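Side-chain contacts in transcriptional activator HlyU (Vibrio cholerae, PDB 4K2E), which activates transcription of the hemolysin gene hlyA by binding DNA as a winged-helix regulator of the ArsR family, and may act on other virulence genes: residues D46-V51 with N79-A84; L29-N34 with L69-R74; Y89-S92 with V96-M99. All blocks are in the same frame, centred on the assembly; numbering follows the deposited sequence.

The three contacts illustrate how the chemistry of a small winged-helix protein follows depth in the fold. Contact 1 is a surface contact, made wholly of charged groups that reach across strand 86-91, from beside one edge strand to the other. Contacts 2 and 3 are partly buried and rely on apolar packing, helix against helix in one and strand against helix in the other; both also touch the second subunit. Contacts 1 and 3 share the sheet, for strand 86-91 runs between the two edge strands. Y89 of contact 3 packs on V51 and T80 of contact 1, and M32 of contact 2 packs on M99 of contact 3.

Contact 1 of 3, residues D46-V51 with N79-A84; sequences DNELSV and NTRKEA
The shortest polar bond here runs from NH2 of R81 to OE1 of E48, 2.7 Å long with an angle of 155° at the hydrogen. A second bond, from NE of R81 to OE2 of E48 at 2.8 Å, makes the grip side-on, with one nitrogen serving each carboxylate oxygen. The two groups are not coplanar: their planes stand 56° apart, and NH2 meets OE1 from above the carboxylate plane, while NE comes to OE2 on its syn side but tilted out of the plane. In this winged-helix fold E48 lies next to the short edge strand 49-50 and R81 on strand 78-83, the other edge of the three-stranded antiparallel sheet, so the pair reaches across strand 86-91, where E48 packs on T90. CG of E48 is anti to the backbone N (chi1 -167°) and the chain is extended beyond it, which carries the carboxylate out toward R81. R81 is extended from CG to NE and crosses it at about a right angle. Three bonds to two acidic residues restrain the guanidinium against rotation, and its positive charge probably offsets the mutual repulsion of E48 and E83. NH1 of R81 makes the third, 3.1 Å to OE1 of E83, two residues on in the same strand.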
ATOM      1  N   ASP A  46     -11.696 -13.597   0.744  1.00 50.99           N
ATOM      2  CA  ASP A  46     -12.511 -14.750   1.127  1.00 57.20           C
ATOM      3  C   ASP A  46     -13.626 -15.082   0.117  1.00 58.59           C
ATOM      4  O   ASP A  46     -14.645 -15.623   0.507  1.00 59.75           O
ATOM      5  CB  ASP A  46     -13.142 -14.565   2.517  1.00 69.03           C
ATOM      6  CG  ASP A  46     -12.124 -14.596   3.648  1.00 73.92           C
ATOM      7  OD1 ASP A  46     -11.022 -15.168   3.477  1.00 64.14           O
ATOM      8  OD2 ASP A  46     -12.447 -14.050   4.726  1.00 82.92           O
ATOM      9  N   ASN A  47     -13.432 -14.757  -1.161  1.00 58.56           N
ATOM     10  CA  ASN A  47     -14.426 -15.045  -2.200  1.00 60.86           C
ATOM     11  C   ASN A  47     -13.799 -15.425  -3.521  1.00 55.55           C
ATOM     12  O   ASN A  47     -12.659 -15.076  -3.797  1.00 57.93           O
ATOM     13  CB  ASN A  47     -15.302 -13.827  -2.492  1.00 63.51           C
ATOM     14  CG  ASN A  47     -16.260 -13.524  -1.395  1.00 68.16           C
ATOM     15  OD1 ASN A  47     -17.349 -14.102  -1.323  1.00 71.67           O
ATOM     16  ND2 ASN A  47     -15.879 -12.597  -0.528  1.00 63.36           N
ATOM     17  N   GLU A  48     -14.564 -16.123  -4.345  1.00 54.02           N
ATOM     18  CA  GLU A  48     -14.214 -16.285  -5.740  1.00 50.85           C
ATOM     19  C   GLU A  48     -15.321 -15.591  -6.521  1.00 55.65           C
ATOM     20  O   GLU A  48     -16.505 -15.900  -6.344  1.00 66.22           O
ATOM     21  CB  GLU A  48     -14.126 -17.766  -6.102  1.00 58.96           C
ATOM     22  CG  GLU A  48     -13.473 -18.043  -7.445  1.00 63.19           C
ATOM     23  CD  GLU A  48     -13.222 -19.521  -7.677  1.00 62.54           C
ATOM     24  OE1 GLU A  48     -14.122 -20.319  -7.400  1.00 57.30           O
ATOM     25  OE2 GLU A  48     -12.127 -19.889  -8.143  1.00 65.49           O
ATOM     26  N   LEU A  49     -14.952 -14.642  -7.368  1.00 48.67           N
ATOM     27  CA  LEU A  49     -15.935 -13.843  -8.099  1.00 54.40           C
ATOM     28  C   LEU A  49     -15.644 -13.911  -9.584  1.00 54.45           C
ATOM     29  O   LEU A  49     -14.484 -13.915 -10.002  1.00 52.49           O
ATOM     30  CB  LEU A  49     -15.902 -12.373  -7.634  1.00 45.39           C
ATOM     31  CG  LEU A  49     -16.352 -12.151  -6.184  1.00 46.31           C
ATOM     32  CD1 LEU A  49     -16.232 -10.703  -5.819  1.00 61.34           C
ATOM     33  CD2 LEU A  49     -17.763 -12.610  -5.972  1.00 51.68           C
ATOM     34  N   SER A  50     -16.701 -13.955 -10.382  1.00 58.75           N
ATOM     35  CA  SER A  50     -16.547 -13.928 -11.820  1.00 56.38           C
ATOM     36  C   SER A  50     -16.262 -12.522 -12.273  1.00 52.96           C
ATOM     37  O   SER A  50     -16.482 -11.565 -11.532  1.00 51.04           O
ATOM     38  CB  SER A  50     -17.826 -14.420 -12.498  1.00 64.68           C
ATOM     39  OG  SER A  50     -18.935 -13.648 -12.076  1.00 61.06           O
ATOM     40  N   VAL A  51     -15.763 -12.387 -13.493  1.00 50.48           N
ATOM     41  CA  VAL A  51     -15.506 -11.075 -14.076  1.00 50.55           C
ATOM     42  C   VAL A  51     -16.825 -10.300 -14.243  1.00 49.53           C
ATOM     43  O   VAL A  51     -16.871  -9.069 -14.059  1.00 43.31           O
ATOM     44  CB  VAL A  51     -14.788 -11.206 -15.430  1.00 53.02           C
ATOM     45  CG1 VAL A  51     -14.757  -9.886 -16.159  1.00 57.76           C
ATOM     46  CG2 VAL A  51     -13.395 -11.727 -15.234  1.00 55.83           C
ATOM     47  N   ASN A  79      -5.386 -15.022  -8.710  1.00 38.48           N
ATOM     48  CA  ASN A  79      -5.381 -16.267  -9.480  1.00 42.99           C
ATOM     49  C   ASN A  79      -6.667 -16.406 -10.282  1.00 39.83           C
ATOM     50  O   ASN A  79      -7.713 -15.850  -9.913  1.00 42.92           O
ATOM     51  CB  ASN A  79      -5.263 -17.495  -8.574  1.00 49.04           C
ATOM     52  CG  ASN A  79      -3.892 -17.633  -7.935  1.00 55.34           C
ATOM     53  OD1 ASN A  79      -2.859 -17.417  -8.575  1.00 53.55           O
ATOM     54  ND2 ASN A  79      -3.880 -18.013  -6.665  1.00 58.50           N
ATOM     55  N   THR A  80      -6.592 -17.166 -11.374  1.00 43.11           N
ATOM     56  CA  THR A  80      -7.775 -17.366 -12.202  1.00 46.16           C
ATOM     57  C   THR A  80      -8.095 -18.819 -12.425  1.00 47.79           C
ATOM     58  O   THR A  80      -7.217 -19.668 -12.406  1.00 45.25           O
ATOM     59  CB  THR A  80      -7.613 -16.754 -13.594  1.00 44.19           C
ATOM     60  OG1 THR A  80      -6.414 -17.243 -14.197  1.00 54.30           O
ATOM     61  CG2 THR A  80      -7.554 -15.252 -13.493  1.00 45.55           C
ATOM     62  N   ARG A  81      -9.368 -19.092 -12.678  1.00 50.24           N
ATOM     63  CA  ARG A  81      -9.726 -20.368 -13.291  1.00 54.64           C
ATOM     64  C   ARG A  81     -10.893 -20.144 -14.221  1.00 54.57           C
ATOM     65  O   ARG A  81     -11.595 -19.139 -14.109  1.00 52.85           O
ATOM     66  CB  ARG A  81     -10.033 -21.454 -12.260  1.00 62.99           C
ATOM     67  CG  ARG A  81     -11.237 -21.194 -11.404  1.00 63.98           C
ATOM     68  CD  ARG A  81     -11.596 -22.415 -10.562  1.00 61.52           C
ATOM     69  NE  ARG A  81     -12.746 -22.109  -9.717  1.00 58.25           N
ATOM     70  CZ  ARG A  81     -14.002 -22.423 -10.018  1.00 64.07           C
ATOM     71  NH1 ARG A  81     -14.279 -23.090 -11.133  1.00 63.02           N
ATOM     72  NH2 ARG A  81     -14.981 -22.083  -9.191  1.00 66.44           N
ATOM     73  N   LYS A  82     -11.085 -21.064 -15.154  1.00 59.11           N
ATOM     74  CA  LYS A  82     -12.130 -20.924 -16.149  1.00 61.31           C
ATOM     75  C   LYS A  82     -13.146 -22.035 -15.964  1.00 62.78           C
ATOM     76  O   LYS A  82     -12.765 -23.189 -15.778  1.00 59.65           O
ATOM     77  CB  LYS A  82     -11.516 -21.008 -17.545  1.00 68.86           C
ATOM     78  CG  LYS A  82     -12.499 -20.827 -18.689  1.00 74.98           C
ATOM     79  CD  LYS A  82     -12.676 -19.357 -19.047  1.00 79.51           C
ATOM     80  CE  LYS A  82     -13.257 -19.175 -20.449  1.00 90.57           C
ATOM     81  NZ  LYS A  82     -12.930 -17.816 -20.980  1.00 92.53           N
ATOM     82  N   GLU A  83     -14.430 -21.676 -16.006  1.00 60.83           N
ATOM     83  CA  GLU A  83     -15.523 -22.642 -15.990  1.00 64.50           C
ATOM     84  C   GLU A  83     -16.597 -22.239 -17.008  1.00 65.78           C
ATOM     85  O   GLU A  83     -17.207 -21.171 -16.892  1.00 64.35           O
ATOM     86  CB  GLU A  83     -16.129 -22.773 -14.589  1.00 63.65           C
ATOM     87  CG  GLU A  83     -17.258 -23.798 -14.510  1.00 71.95           C
ATOM     88  CD  GLU A  83     -17.836 -23.918 -13.121  1.00 75.49           C
ATOM     89  OE1 GLU A  83     -17.154 -23.514 -12.160  1.00 73.69           O
ATOM     90  OE2 GLU A  83     -18.976 -24.409 -12.989  1.00 85.45           O
ATOM     91  N   ALA A  84     -16.822 -23.109 -17.994  1.00 69.46           N
ATOM     92  CA  ALA A  84     -17.616 -22.766 -19.167  1.00 74.98           C
ATOM     93  C   ALA A  84     -17.147 -21.431 -19.747  1.00 78.34           C
ATOM     94  O   ALA A  84     -15.987 -21.301 -20.162  1.00 78.50           O
ATOM     95  CB  ALA A  84     -19.123 -22.750 -18.840  1.00 76.99           C
TER

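Contact 2 of 3, residues L29-N34 with L69-R74; sequences LKAMAN and LAWLRR
W71 turns its indole obliquely to A31, so that the pyrrole part of the ring meets the small residue. NE1 of W71 lies 3.6 Å from CB of A31, while CD1 of W71 comes to 3.9 Å from the same CB. CG of W71 stands anti to the backbone N (chi1 -171°), which carries the ring out from helix 62-74 toward helix 16-32. Farther round the ring, CZ2 reaches the carbonyl of K30, at 4.2 Å from its O. L72 approaches the same turn from beside the indole: its CD2 branch bends toward A31, lying 4.1 Å from the carbonyl O and 4.5 Å from CB. With only a methyl on A31, the two helices come close, the CA atoms of A31 and L72 being 6.6 Å apart. R37 ties the carbonyls of K30 and A31 by hydrogen bonds and makes a cation-pi contact with W71, so the last turn of helix 16-32 is hydrogen-bonded as well as packed. Helix 62-74, most of which falls in the predicted helix-turn-helix region, leans here on that turn, with helix 35-40 adjoining L72 and the second subunit packing on L29, K30, M32 and A33.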
ATOM      1  N   LEU A  29       2.448  -2.750  -3.262  1.00 34.00           N
ATOM      2  CA  LEU A  29       1.770  -1.494  -2.944  1.00 30.75           C
ATOM      3  C   LEU A  29       1.317  -0.750  -4.207  1.00 34.33           C
ATOM      4  O   LEU A  29       0.235  -0.161  -4.227  1.00 29.90           O
ATOM      5  CB  LEU A  29       2.689  -0.592  -2.058  1.00 27.69           C
ATOM      6  CG  LEU A  29       2.971  -1.243  -0.700  1.00 32.82           C
ATOM      7  CD1 LEU A  29       4.187  -0.648  -0.020  1.00 36.02           C
ATOM      8  CD2 LEU A  29       1.755  -1.053   0.174  1.00 35.46           C
ATOM      9  N   LYS A  30       2.161  -0.751  -5.234  1.00 31.96           N
ATOM     10  CA  LYS A  30       1.852  -0.071  -6.481  1.00 34.57           C
ATOM     11  C   LYS A  30       0.661  -0.789  -7.159  1.00 32.13           C
ATOM     12  O   LYS A  30      -0.201  -0.124  -7.732  1.00 37.08           O
ATOM     13  CB  LYS A  30       3.056  -0.072  -7.441  1.00 38.07           C
ATOM     14  CG  LYS A  30       4.167   0.907  -7.038  1.00 36.66           C
ATOM     15  CD  LYS A  30       5.249   1.036  -8.102  1.00 38.62           C
ATOM     16  CE  LYS A  30       6.223   2.138  -7.744  1.00 41.53           C
ATOM     17  NZ  LYS A  30       7.512   2.013  -8.489  1.00 41.85           N
ATOM     18  N   ALA A  31       0.600  -2.108  -7.035  1.00 30.75           N
ATOM     19  CA  ALA A  31      -0.551  -2.808  -7.625  1.00 33.20           C
ATOM     20  C   ALA A  31      -1.843  -2.469  -6.847  1.00 37.41           C
ATOM     21  O   ALA A  31      -2.900  -2.265  -7.454  1.00 37.02           O
ATOM     22  CB  ALA A  31      -0.308  -4.314  -7.746  1.00 32.90           C
ATOM     23  N   MET A  32      -1.740  -2.329  -5.524  1.00 29.65           N
ATOM     24  CA  MET A  32      -2.889  -1.913  -4.716  1.00 28.12           C
ATOM     25  C   MET A  32      -3.314  -0.455  -4.744  1.00 34.92           C
ATOM     26  O   MET A  32      -4.429  -0.119  -4.324  1.00 37.38           O
ATOM     27  CB  MET A  32      -2.667  -2.323  -3.244  1.00 29.23           C
ATOM     28  CG  MET A  32      -2.403  -3.834  -3.153  1.00 30.09           C
ATOM     29  SD  MET A  32      -2.137  -4.235  -1.392  1.00 38.13           S
ATOM     30  CE  MET A  32      -3.643  -3.553  -0.751  1.00 70.14           C
ATOM     31  N   ALA A  33      -2.404   0.422  -5.160  1.00 30.18           N
ATOM     32  CA  ALA A  33      -2.587   1.846  -4.988  1.00 36.63           C
ATOM     33  C   ALA A  33      -3.374   2.430  -6.152  1.00 42.44           C
ATOM     34  O   ALA A  33      -2.892   3.304  -6.855  1.00 38.81           O
ATOM     35  CB  ALA A  33      -1.234   2.535  -4.883  1.00 39.59           C
ATOM     36  N   ASN A  34      -4.599   1.956  -6.330  1.00 39.25           N
ATOM     37  CA  ASN A  34      -5.447   2.411  -7.423  1.00 38.59           C
ATOM     38  C   ASN A  34      -6.859   2.044  -7.001  1.00 33.34           C
ATOM     39  O   ASN A  34      -7.073   0.924  -6.577  1.00 33.49           O
ATOM     40  CB  ASN A  34      -5.075   1.676  -8.705  1.00 36.30           C
ATOM     41  CG  ASN A  34      -6.065   1.927  -9.810  1.00 42.63           C
ATOM     42  OD1 ASN A  34      -7.058   1.227  -9.922  1.00 36.05           O
ATOM     43  ND2 ASN A  34      -5.822   2.958 -10.604  1.00 38.44           N
ATOM     44  N   LEU A  69      -7.583  -6.051 -14.178  1.00 35.05           N
ATOM     45  CA  LEU A  69      -7.379  -7.452 -13.888  1.00 31.13           C
ATOM     46  C   LEU A  69      -6.043  -7.909 -14.452  1.00 32.91           C
ATOM     47  O   LEU A  69      -5.342  -8.727 -13.838  1.00 34.84           O
ATOM     48  CB  LEU A  69      -8.522  -8.310 -14.439  1.00 33.26           C
ATOM     49  CG  LEU A  69      -9.903  -8.095 -13.803  1.00 35.54           C
ATOM     50  CD1 LEU A  69     -10.985  -8.832 -14.618  1.00 36.04           C
ATOM     51  CD2 LEU A  69      -9.967  -8.509 -12.328  1.00 35.22           C
ATOM     52  N   ALA A  70      -5.669  -7.353 -15.597  1.00 32.45           N
ATOM     53  CA  ALA A  70      -4.441  -7.752 -16.265  1.00 33.70           C
ATOM     54  C   ALA A  70      -3.220  -7.384 -15.406  1.00 35.37           C
ATOM     55  O   ALA A  70      -2.264  -8.172 -15.282  1.00 35.08           O
ATOM     56  CB  ALA A  70      -4.350  -7.122 -17.617  1.00 36.72           C
ATOM     57  N   TRP A  71      -3.259  -6.176 -14.849  1.00 35.14           N
ATOM     58  CA  TRP A  71      -2.244  -5.723 -13.912  1.00 35.52           C
ATOM     59  C   TRP A  71      -2.189  -6.633 -12.689  1.00 35.29           C
ATOM     60  O   TRP A  71      -1.110  -7.102 -12.314  1.00 33.75           O
ATOM     61  CB  TRP A  71      -2.536  -4.269 -13.514  1.00 39.46           C
ATOM     62  CG  TRP A  71      -1.449  -3.560 -12.700  1.00 37.60           C
ATOM     63  CD1 TRP A  71      -0.786  -4.035 -11.596  1.00 38.68           C
ATOM     64  CD2 TRP A  71      -0.978  -2.230 -12.908  1.00 37.29           C
ATOM     65  NE1 TRP A  71       0.088  -3.069 -11.118  1.00 35.44           N
ATOM     66  CE2 TRP A  71      -0.018  -1.956 -11.907  1.00 37.41           C
ATOM     67  CE3 TRP A  71      -1.273  -1.240 -13.851  1.00 40.42           C
ATOM     68  CZ2 TRP A  71       0.653  -0.740 -11.836  1.00 41.79           C
ATOM     69  CZ3 TRP A  71      -0.604  -0.036 -13.776  1.00 45.46           C
ATOM     70  CH2 TRP A  71       0.343   0.202 -12.774  1.00 44.05           C
ATOM     71  N   LEU A  72      -3.338  -6.933 -12.086  1.00 31.83           N
ATOM     72  CA  LEU A  72      -3.319  -7.796 -10.909  1.00 25.74           C
ATOM     73  C   LEU A  72      -2.776  -9.217 -11.222  1.00 38.30           C
ATOM     74  O   LEU A  72      -2.127  -9.826 -10.379  1.00 33.85           O
ATOM     75  CB  LEU A  72      -4.699  -7.868 -10.241  1.00 26.88           C
ATOM     76  CG  LEU A  72      -5.276  -6.549  -9.736  1.00 30.13           C
ATOM     77  CD1 LEU A  72      -6.735  -6.756  -9.308  1.00 25.12           C
ATOM     78  CD2 LEU A  72      -4.411  -5.923  -8.555  1.00 27.36           C
ATOM     79  N   ARG A  73      -3.058  -9.736 -12.422  1.00 31.87           N
ATOM     80  CA  ARG A  73      -2.567 -11.056 -12.855  1.00 29.76           C
ATOM     81  C   ARG A  73      -1.034 -10.957 -13.028  1.00 37.88           C
ATOM     82  O   ARG A  73      -0.272 -11.794 -12.550  1.00 38.42           O
ATOM     83  CB  ARG A  73      -3.212 -11.493 -14.182  1.00 30.14           C
ATOM     84  CG  ARG A  73      -4.695 -11.891 -14.053  1.00 34.30           C
ATOM     85  CD  ARG A  73      -5.155 -12.981 -15.045  1.00 39.22           C
ATOM     86  NE  ARG A  73      -4.831 -12.746 -16.449  1.00 44.44           N
ATOM     87  CZ  ARG A  73      -5.441 -11.839 -17.197  1.00 47.42           C
ATOM     88  NH1 ARG A  73      -6.384 -11.055 -16.678  1.00 49.31           N
ATOM     89  NH2 ARG A  73      -5.110 -11.706 -18.455  1.00 38.15           N
ATOM     90  N   ARG A  74      -0.610  -9.912 -13.716  1.00 35.59           N
ATOM     91  CA  ARG A  74       0.789  -9.749 -14.083  1.00 36.44           C
ATOM     92  C   ARG A  74       1.687  -9.672 -12.833  1.00 39.95           C
ATOM     93  O   ARG A  74       2.748 -10.299 -12.788  1.00 41.22           O
ATOM     94  CB  ARG A  74       0.967  -8.490 -14.932  1.00 34.26           C
ATOM     95  CG  ARG A  74       2.423  -8.179 -15.240  1.00 40.39           C
ATOM     96  CD  ARG A  74       2.552  -7.051 -16.230  1.00 35.61           C
ATOM     97  NE  ARG A  74       1.908  -5.846 -15.731  1.00 38.88           N
ATOM     98  CZ  ARG A  74       0.865  -5.253 -16.303  1.00 43.79           C
ATOM     99  NH1 ARG A  74       0.317  -5.752 -17.418  1.00 38.51           N
ATOM    100  NH2 ARG A  74       0.370  -4.147 -15.768  1.00 37.11           N
TER

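Contact 3 of 3, residues Y89-S92 with V96-M99; sequences YTLS and VKAM
K97 lays its aliphatic chain against L91 and S92 at the end of strand 86-91. Its CB leaves the helix with CG anti to the carbonyl carbon (chi1 -64°), which brings CG to 4.0 Å from CB of L91. From there the chain runs extended, and CE passes beside two successive backbone carbonyls, 3.8 Å from O of L91 and 3.4 Å from O of S92. NZ, at the tip, is 3.9 Å from O of S92, too far for a hydrogen bond, so the lysine meets L91 and S92 through its aliphatic chain. V96, one residue earlier, works from the inner side of the same turn. Its CG1 branch meets CB of L91 at 4.3 Å and the backbone N of S92 at 4.0 Å, and it also lies beside OG of S92. That hydroxyl has its polar partner elsewhere, in a hydrogen bond with O of G76, so its approach to V96 is van der Waals packing. Only a short link separates strand 86-91, central in the winged-helix sheet, from helix 94-108, where the backbone N of V96 is hydrogen-bonded to OG of S93. Around this junction L41 and L44 adjoin L91, L28 of helix 16-32 packs on V96, and farther along the helix A98 and M99 meet L106 and L102 of the second subunit.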
ATOM      1  N   TYR A  89     -11.963 -15.201 -10.399  1.00 44.64           N
ATOM      2  CA  TYR A  89     -10.758 -14.638  -9.788  1.00 44.84           C
ATOM      3  C   TYR A  89     -10.725 -14.882  -8.283  1.00 44.57           C
ATOM      4  O   TYR A  89     -11.774 -14.828  -7.636  1.00 46.80           O
ATOM      5  CB  TYR A  89     -10.739 -13.128 -10.045  1.00 40.54           C
ATOM      6  CG  TYR A  89     -10.216 -12.785 -11.411  1.00 47.05           C
ATOM      7  CD1 TYR A  89     -10.995 -12.945 -12.554  1.00 41.34           C
ATOM      8  CD2 TYR A  89      -8.922 -12.333 -11.566  1.00 46.45           C
ATOM      9  CE1 TYR A  89     -10.479 -12.649 -13.817  1.00 46.39           C
ATOM     10  CE2 TYR A  89      -8.405 -12.030 -12.801  1.00 45.14           C
ATOM     11  CZ  TYR A  89      -9.181 -12.175 -13.922  1.00 41.62           C
ATOM     12  OH  TYR A  89      -8.617 -11.866 -15.133  1.00 44.38           O
ATOM     13  N   THR A  90      -9.536 -15.130  -7.726  1.00 39.53           N
ATOM     14  CA  THR A  90      -9.376 -15.183  -6.266  1.00 36.26           C
ATOM     15  C   THR A  90      -8.081 -14.439  -5.894  1.00 39.62           C
ATOM     16  O   THR A  90      -7.227 -14.235  -6.748  1.00 36.28           O
ATOM     17  CB  THR A  90      -9.206 -16.607  -5.752  1.00 39.32           C
ATOM     18  OG1 THR A  90      -8.378 -17.329  -6.657  1.00 43.46           O
ATOM     19  CG2 THR A  90     -10.539 -17.333  -5.638  1.00 43.69           C
ATOM     20  N   LEU A  91      -7.902 -14.085  -4.624  1.00 40.19           N
ATOM     21  CA  LEU A  91      -6.592 -13.528  -4.198  1.00 37.16           C
ATOM     22  C   LEU A  91      -5.561 -14.632  -4.216  1.00 43.93           C
ATOM     23  O   LEU A  91      -5.898 -15.810  -4.025  1.00 42.74           O
ATOM     24  CB  LEU A  91      -6.690 -12.976  -2.787  1.00 37.52           C
ATOM     25  CG  LEU A  91      -7.672 -11.824  -2.620  1.00 35.42           C
ATOM     26  CD1 LEU A  91      -7.636 -11.304  -1.175  1.00 38.97           C
ATOM     27  CD2 LEU A  91      -7.388 -10.679  -3.594  1.00 34.95           C
ATOM     28  N   SER A  92      -4.298 -14.259  -4.382  1.00 38.90           N
ATOM     29  CA  SER A  92      -3.228 -15.223  -4.555  1.00 47.29           C
ATOM     30  C   SER A  92      -2.355 -15.356  -3.309  1.00 52.29           C
ATOM     31  O   SER A  92      -2.468 -16.315  -2.550  1.00 57.05           O
ATOM     32  CB  SER A  92      -2.322 -14.776  -5.695  1.00 52.15           C
ATOM     33  OG  SER A  92      -1.509 -13.685  -5.257  1.00 56.01           O
ATOM     34  N   VAL A  96      -0.774 -10.486  -0.090  1.00 37.79           N
ATOM     35  CA  VAL A  96      -1.929  -9.697  -0.467  1.00 34.96           C
ATOM     36  C   VAL A  96      -3.142 -10.021   0.416  1.00 35.84           C
ATOM     37  O   VAL A  96      -3.846  -9.109   0.839  1.00 35.17           O
ATOM     38  CB  VAL A  96      -2.263  -9.692  -1.994  1.00 49.92           C
ATOM     39  CG1 VAL A  96      -2.909 -10.987  -2.445  1.00 47.29           C
ATOM     40  CG2 VAL A  96      -3.210  -8.544  -2.291  1.00 52.67           C
ATOM     41  N   LYS A  97      -3.365 -11.295   0.715  1.00 42.66           N
ATOM     42  CA  LYS A  97      -4.444 -11.674   1.624  1.00 45.69           C
ATOM     43  C   LYS A  97      -4.318 -10.961   2.978  1.00 44.05           C
ATOM     44  O   LYS A  97      -5.279 -10.384   3.461  1.00 39.84           O
ATOM     45  CB  LYS A  97      -4.484 -13.188   1.835  1.00 45.10           C
ATOM     46  CG  LYS A  97      -4.793 -13.974   0.591  1.00 45.02           C
ATOM     47  CD  LYS A  97      -4.784 -15.478   0.894  1.00 47.36           C
ATOM     48  CE  LYS A  97      -5.068 -16.284  -0.372  1.00 51.63           C
ATOM     49  NZ  LYS A  97      -5.132 -17.763  -0.064  1.00 57.33           N
ATOM     50  N   ALA A  98      -3.128 -10.990   3.572  1.00 42.27           N
ATOM     51  CA  ALA A  98      -2.891 -10.301   4.847  1.00 42.60           C
ATOM     52  C   ALA A  98      -3.153  -8.789   4.745  1.00 38.14           C
ATOM     53  O   ALA A  98      -3.784  -8.165   5.630  1.00 40.78           O
ATOM     54  CB  ALA A  98      -1.468 -10.580   5.337  1.00 40.67           C
ATOM     55  N   MET A  99      -2.702  -8.191   3.643  1.00 37.06           N
ATOM     56  CA  MET A  99      -2.880  -6.755   3.500  1.00 37.12           C
ATOM     57  C   MET A  99      -4.356  -6.393   3.300  1.00 37.11           C
ATOM     58  O   MET A  99      -4.837  -5.437   3.890  1.00 34.54           O
ATOM     59  CB  MET A  99      -1.996  -6.199   2.375  1.00 43.23           C
ATOM     60  CG  MET A  99      -2.124  -4.682   2.177  1.00 46.22           C
ATOM     61  SD  MET A  99      -1.588  -3.696   3.612  1.00 78.94           S
ATOM     62  CE  MET A  99       0.027  -4.417   3.967  1.00 52.84           C
TER